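Local coordinates for putative sugar ABC transporter, substrate-binding protein (Clostridium phytofermentans, PDB 4WZZ) that binds L-rhamnose in the cleft between its two lobes, probably as the sugar-capturing component of an ABC transporter, at residues Ile137-Ser141 against Ala309-Val314; Ile241-Pro247 against Lys267-Leu273. One frame throughout, in Å; residues are numbered along the deposited sequence.

Interaction 1: residues Ile137-Ser141 against Ala309-Val314; sequences IHVLS and ASISLV
H138 and L140 reach from a strand to A309, S310, L313 and V314 on one side of a helix, and their first torsions set where they land. H138 holds CG beside its backbone N (chi1 -64°), and its ring stands over the last turn of the segment. L140 swings CG to the side opposite its backbone N (chi1 172°), which carries CD1 to A309, S310 and L313. This is helix-on-sheet packing in one lobe of a periplasmic binding protein fold. Helix 299-315 covers a face of the mixed sheet to which strand 138-142 belongs. The two run nearly antiparallel, with segment axes at 156° and 9.1 Å apart at closest approach.

CD1 of L140 is the apolar hub. It meets CB of A309 at 3.7 Å and CD1 of L313 at 4.0 Å. It also lies 3.6 Å from OG of S310, a plain van der Waals contact. That hydroxyl is hydrogen-bonded to A306 O and to Y76 OH.

At the other end, the H138 ring lies with one face on helix backbone. CA of V314 makes a CH-pi contact over that face, 4.2 Å from the ring centroid. C of L313 lies over the same face, and both are offset toward the rim. CG2 of V314 extends the contact to CD2 of the ring. V314 also touches Y57 and C114, on neighbouring strands of the same sheet. One water probably helps fix the ring's rotation: it is hydrogen-bonded to NE2 of H138 (2.8 Å) and donates a hydrogen bond to O of V314 (2.9 Å).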
# COMPACT_ATOMS: atom_id res chain seq x y z
N ILE A 137 -18.83 -16.43 3.66
CA ILE A 137 -17.47 -15.98 3.97
C ILE A 137 -17.38 -14.46 4.22
O ILE A 137 -17.82 -13.65 3.42
CB ILE A 137 -16.51 -16.36 2.84
CG1 ILE A 137 -16.57 -17.87 2.62
CG2 ILE A 137 -15.08 -15.87 3.16
CD1 ILE A 137 -15.76 -18.40 1.43
N HIS A 138 -16.80 -14.10 5.36
CA HIS A 138 -16.55 -12.70 5.67
C HIS A 138 -15.48 -12.17 4.74
O HIS A 138 -14.40 -12.74 4.67
CB HIS A 138 -16.06 -12.55 7.11
CG HIS A 138 -17.08 -12.96 8.13
ND1 HIS A 138 -17.99 -12.08 8.66
CD2 HIS A 138 -17.32 -14.15 8.73
CE1 HIS A 138 -18.77 -12.71 9.53
NE2 HIS A 138 -18.38 -13.97 9.59
N VAL A 139 -15.77 -11.08 4.05
CA VAL A 139 -14.74 -10.46 3.21
C VAL A 139 -14.27 -9.13 3.80
O VAL A 139 -15.08 -8.24 4.07
CB VAL A 139 -15.22 -10.24 1.77
CG1 VAL A 139 -14.11 -9.56 0.95
CG2 VAL A 139 -15.64 -11.55 1.14
N LEU A 140 -12.97 -9.01 3.98
CA LEU A 140 -12.31 -7.80 4.47
C LEU A 140 -11.28 -7.41 3.41
O LEU A 140 -10.78 -8.27 2.69
CB LEU A 140 -11.63 -8.11 5.81
CG LEU A 140 -10.73 -7.07 6.46
CD1 LEU A 140 -10.83 -7.16 7.96
CD2 LEU A 140 -9.28 -7.27 6.00
N SER A 141 -10.97 -6.13 3.30
CA SER A 141 -9.96 -5.71 2.35
C SER A 141 -8.88 -4.96 3.14
O SER A 141 -9.19 -4.36 4.17
CB SER A 141 -10.62 -4.84 1.28
OG SER A 141 -9.71 -4.38 0.32
N ALA A 309 -9.08 -7.36 12.92
CA ALA A 309 -10.37 -6.96 12.39
C ALA A 309 -11.09 -8.16 11.77
O ALA A 309 -12.31 -8.31 11.92
CB ALA A 309 -10.22 -5.82 11.37
N SER A 310 -10.33 -9.03 11.12
CA SER A 310 -10.89 -10.25 10.55
C SER A 310 -11.49 -11.14 11.65
O SER A 310 -12.59 -11.66 11.52
CB SER A 310 -9.79 -11.05 9.84
OG SER A 310 -9.29 -10.33 8.74
N ILE A 311 -10.73 -11.33 12.73
CA ILE A 311 -11.21 -12.14 13.85
C ILE A 311 -12.45 -11.50 14.44
O ILE A 311 -13.38 -12.20 14.84
CB ILE A 311 -10.15 -12.29 14.94
CG1 ILE A 311 -8.96 -13.10 14.39
CG2 ILE A 311 -10.74 -13.04 16.16
CD1 ILE A 311 -7.74 -13.08 15.28
N SER A 312 -12.48 -10.17 14.47
CA SER A 312 -13.62 -9.44 15.05
C SER A 312 -14.88 -9.62 14.22
O SER A 312 -15.97 -9.78 14.78
CB SER A 312 -13.28 -7.97 15.22
OG SER A 312 -12.26 -7.81 16.19
N LEU A 313 -14.74 -9.61 12.90
CA LEU A 313 -15.83 -9.98 12.00
C LEU A 313 -16.33 -11.41 12.20
O LEU A 313 -17.54 -11.65 12.25
CB LEU A 313 -15.41 -9.81 10.54
CG LEU A 313 -15.24 -8.39 10.00
CD1 LEU A 313 -14.60 -8.43 8.62
CD2 LEU A 313 -16.57 -7.62 9.95
N VAL A 314 -15.40 -12.36 12.31
CA VAL A 314 -15.79 -13.76 12.47
C VAL A 314 -16.47 -14.00 13.82
O VAL A 314 -17.43 -14.78 13.91
CB VAL A 314 -14.57 -14.71 12.33
CG1 VAL A 314 -14.92 -16.15 12.77
CG2 VAL A 314 -14.03 -14.70 10.90
O HOH W 1 -18.55 -15.99 11.53

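Interaction 2: residues Ile241-Pro247 against Lys267-Leu273; sequences IKVICAP and KVKLTGL
I244 and L270 form the apolar centre, on the face of the sheet covered by helices 224-237 and 249-261. Helix 249-261 links the two strands in a beta-alpha-beta crossover, so strands 243-246 and 269-272 lie side by side and parallel. L270 turns CD1 back across the strand gap, 3.9 Å from CB of I244. CG1 of V268 meets CD1 of I244 and CG2 of I241. Near the sugar site, CD1 of L273 lies 3.7 Å from CB of P247. L273 itself touches the bound L-rhamnose.

Five backbone hydrogen bonds join the strands. T271 N to I244 O (3.0 Å) runs nearly in line with the carbonyl. L273 N instead approaches A246 O from above the carbonyl plane, 36° out of it. CA of G272 adds a CA-H...O contact to A246 O at 3.3 Å.

The outer end is polar. K269 bends at chi2 (-58°), and its NZ is hydrogen-bonded to S265 O and H289 O. NZ of K242 and NZ of K267 stand 6.0 Å apart, without contact. One water bridges O of K242 and O of K267; another accepts from K242 NZ and donates to K267 O at 2.7 Å.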
# COMPACT_ATOMS: atom_id res chain seq x y z
N ILE A 241 13.58 16.29 -16.07
CA ILE A 241 12.75 15.99 -14.90
C ILE A 241 13.53 16.21 -13.60
O ILE A 241 14.73 15.90 -13.51
CB ILE A 241 12.21 14.54 -14.99
CG1 ILE A 241 11.19 14.29 -13.90
CG2 ILE A 241 13.33 13.51 -14.89
CD1 ILE A 241 10.47 12.98 -14.08
N LYS A 242 12.86 16.77 -12.60
CA LYS A 242 13.51 17.05 -11.34
C LYS A 242 13.26 15.97 -10.29
O LYS A 242 14.13 15.71 -9.46
CB LYS A 242 13.03 18.40 -10.80
CG LYS A 242 13.43 19.57 -11.68
CD LYS A 242 14.93 19.71 -11.75
CE LYS A 242 15.38 20.49 -13.00
NZ LYS A 242 16.86 20.70 -13.05
N VAL A 243 12.06 15.38 -10.29
CA VAL A 243 11.68 14.42 -9.28
C VAL A 243 10.82 13.32 -9.91
O VAL A 243 9.90 13.60 -10.69
CB VAL A 243 10.85 15.06 -8.14
CG1 VAL A 243 10.56 14.04 -7.06
CG2 VAL A 243 11.56 16.27 -7.57
N ILE A 244 11.14 12.08 -9.54
CA ILE A 244 10.26 10.94 -9.78
C ILE A 244 9.61 10.58 -8.44
O ILE A 244 10.28 10.43 -7.43
CB ILE A 244 11.03 9.73 -10.35
CG1 ILE A 244 11.57 10.06 -11.76
CG2 ILE A 244 10.12 8.51 -10.45
CD1 ILE A 244 12.56 9.02 -12.29
N CYS A 245 8.29 10.49 -8.45
CA CYS A 245 7.52 10.08 -7.29
C CYS A 245 7.00 8.69 -7.59
O CYS A 245 6.24 8.49 -8.53
CB CYS A 245 6.38 11.05 -7.02
SG CYS A 245 5.39 10.46 -5.62
N ALA A 246 7.45 7.71 -6.80
CA ALA A 246 7.11 6.30 -7.01
C ALA A 246 6.33 5.75 -5.79
O ALA A 246 6.93 5.25 -4.81
CB ALA A 246 8.41 5.48 -7.23
N PRO A 247 4.99 5.85 -5.83
CA PRO A 247 4.20 5.40 -4.66
C PRO A 247 3.95 3.89 -4.69
O PRO A 247 2.81 3.41 -4.67
CB PRO A 247 2.89 6.17 -4.82
CG PRO A 247 2.75 6.26 -6.33
CD PRO A 247 4.15 6.57 -6.80
N LYS A 267 21.14 14.77 -9.95
CA LYS A 267 20.32 15.58 -10.86
C LYS A 267 18.83 15.27 -10.82
O LYS A 267 17.99 16.18 -10.92
CB LYS A 267 20.78 15.40 -12.31
CG LYS A 267 22.21 15.74 -12.57
CD LYS A 267 22.55 17.14 -12.14
CE LYS A 267 21.90 18.18 -13.03
NZ LYS A 267 22.71 19.44 -13.03
N VAL A 268 18.47 14.00 -10.72
CA VAL A 268 17.09 13.60 -10.65
C VAL A 268 16.89 12.97 -9.29
O VAL A 268 17.58 11.99 -8.94
CB VAL A 268 16.71 12.55 -11.73
CG1 VAL A 268 15.25 12.13 -11.60
CG2 VAL A 268 17.01 13.10 -13.12
N LYS A 269 15.97 13.53 -8.52
CA LYS A 269 15.71 13.04 -7.20
C LYS A 269 14.47 12.16 -7.20
O LYS A 269 13.66 12.14 -8.16
CB LYS A 269 15.56 14.20 -6.22
CG LYS A 269 16.83 15.06 -6.04
CD LYS A 269 18.00 14.21 -5.56
CE LYS A 269 19.18 15.02 -5.15
NZ LYS A 269 20.25 14.13 -4.65
N LEU A 270 14.36 11.39 -6.13
CA LEU A 270 13.38 10.32 -6.05
C LEU A 270 12.70 10.38 -4.68
O LEU A 270 13.35 10.54 -3.67
CB LEU A 270 14.09 8.98 -6.18
CG LEU A 270 13.25 7.70 -6.10
CD1 LEU A 270 12.23 7.66 -7.22
CD2 LEU A 270 14.17 6.50 -6.15
N THR A 271 11.38 10.26 -4.68
CA THR A 271 10.65 10.02 -3.44
C THR A 271 9.48 9.08 -3.75
O THR A 271 9.33 8.58 -4.87
CB THR A 271 10.20 11.32 -2.75
OG1 THR A 271 9.75 11.05 -1.42
CG2 THR A 271 9.10 12.02 -3.53
N GLY A 272 8.69 8.80 -2.73
CA GLY A 272 7.61 7.84 -2.87
C GLY A 272 7.36 7.03 -1.62
O GLY A 272 7.55 7.52 -0.50
N LEU A 273 6.92 5.80 -1.84
CA LEU A 273 6.51 4.87 -0.77
C LEU A 273 7.39 3.64 -0.87
O LEU A 273 7.24 2.84 -1.77
CB LEU A 273 5.02 4.52 -0.95
CG LEU A 273 4.09 5.75 -0.94
CD1 LEU A 273 2.65 5.32 -1.20
CD2 LEU A 273 4.23 6.57 0.38
O HOH W 2 16.38 17.33 -9.13
O HOH W 3 18.37 18.74 -11.82

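The two contacts lie on opposite sides of the chain's centre, with their own centres 37 Å apart and nearest atoms about 16 Å apart. They share no sheet. Interaction 1 joins strand 138-142 of the mixed sheet to helix 299-315. Interaction 2 joins two strands of the separate four-stranded parallel sheet. Along the chain, both segments of interaction 2 come between those of interaction 1. The chain starts the lobe of the mixed sheet, forms the lobe of the parallel sheet, and returns to the first with helix 299-315. L-rhamnose binds between the lobes. Interaction 2 reaches it through L273. The side chain of L140 in interaction 1 is about 13 Å from the bound L-rhamnose.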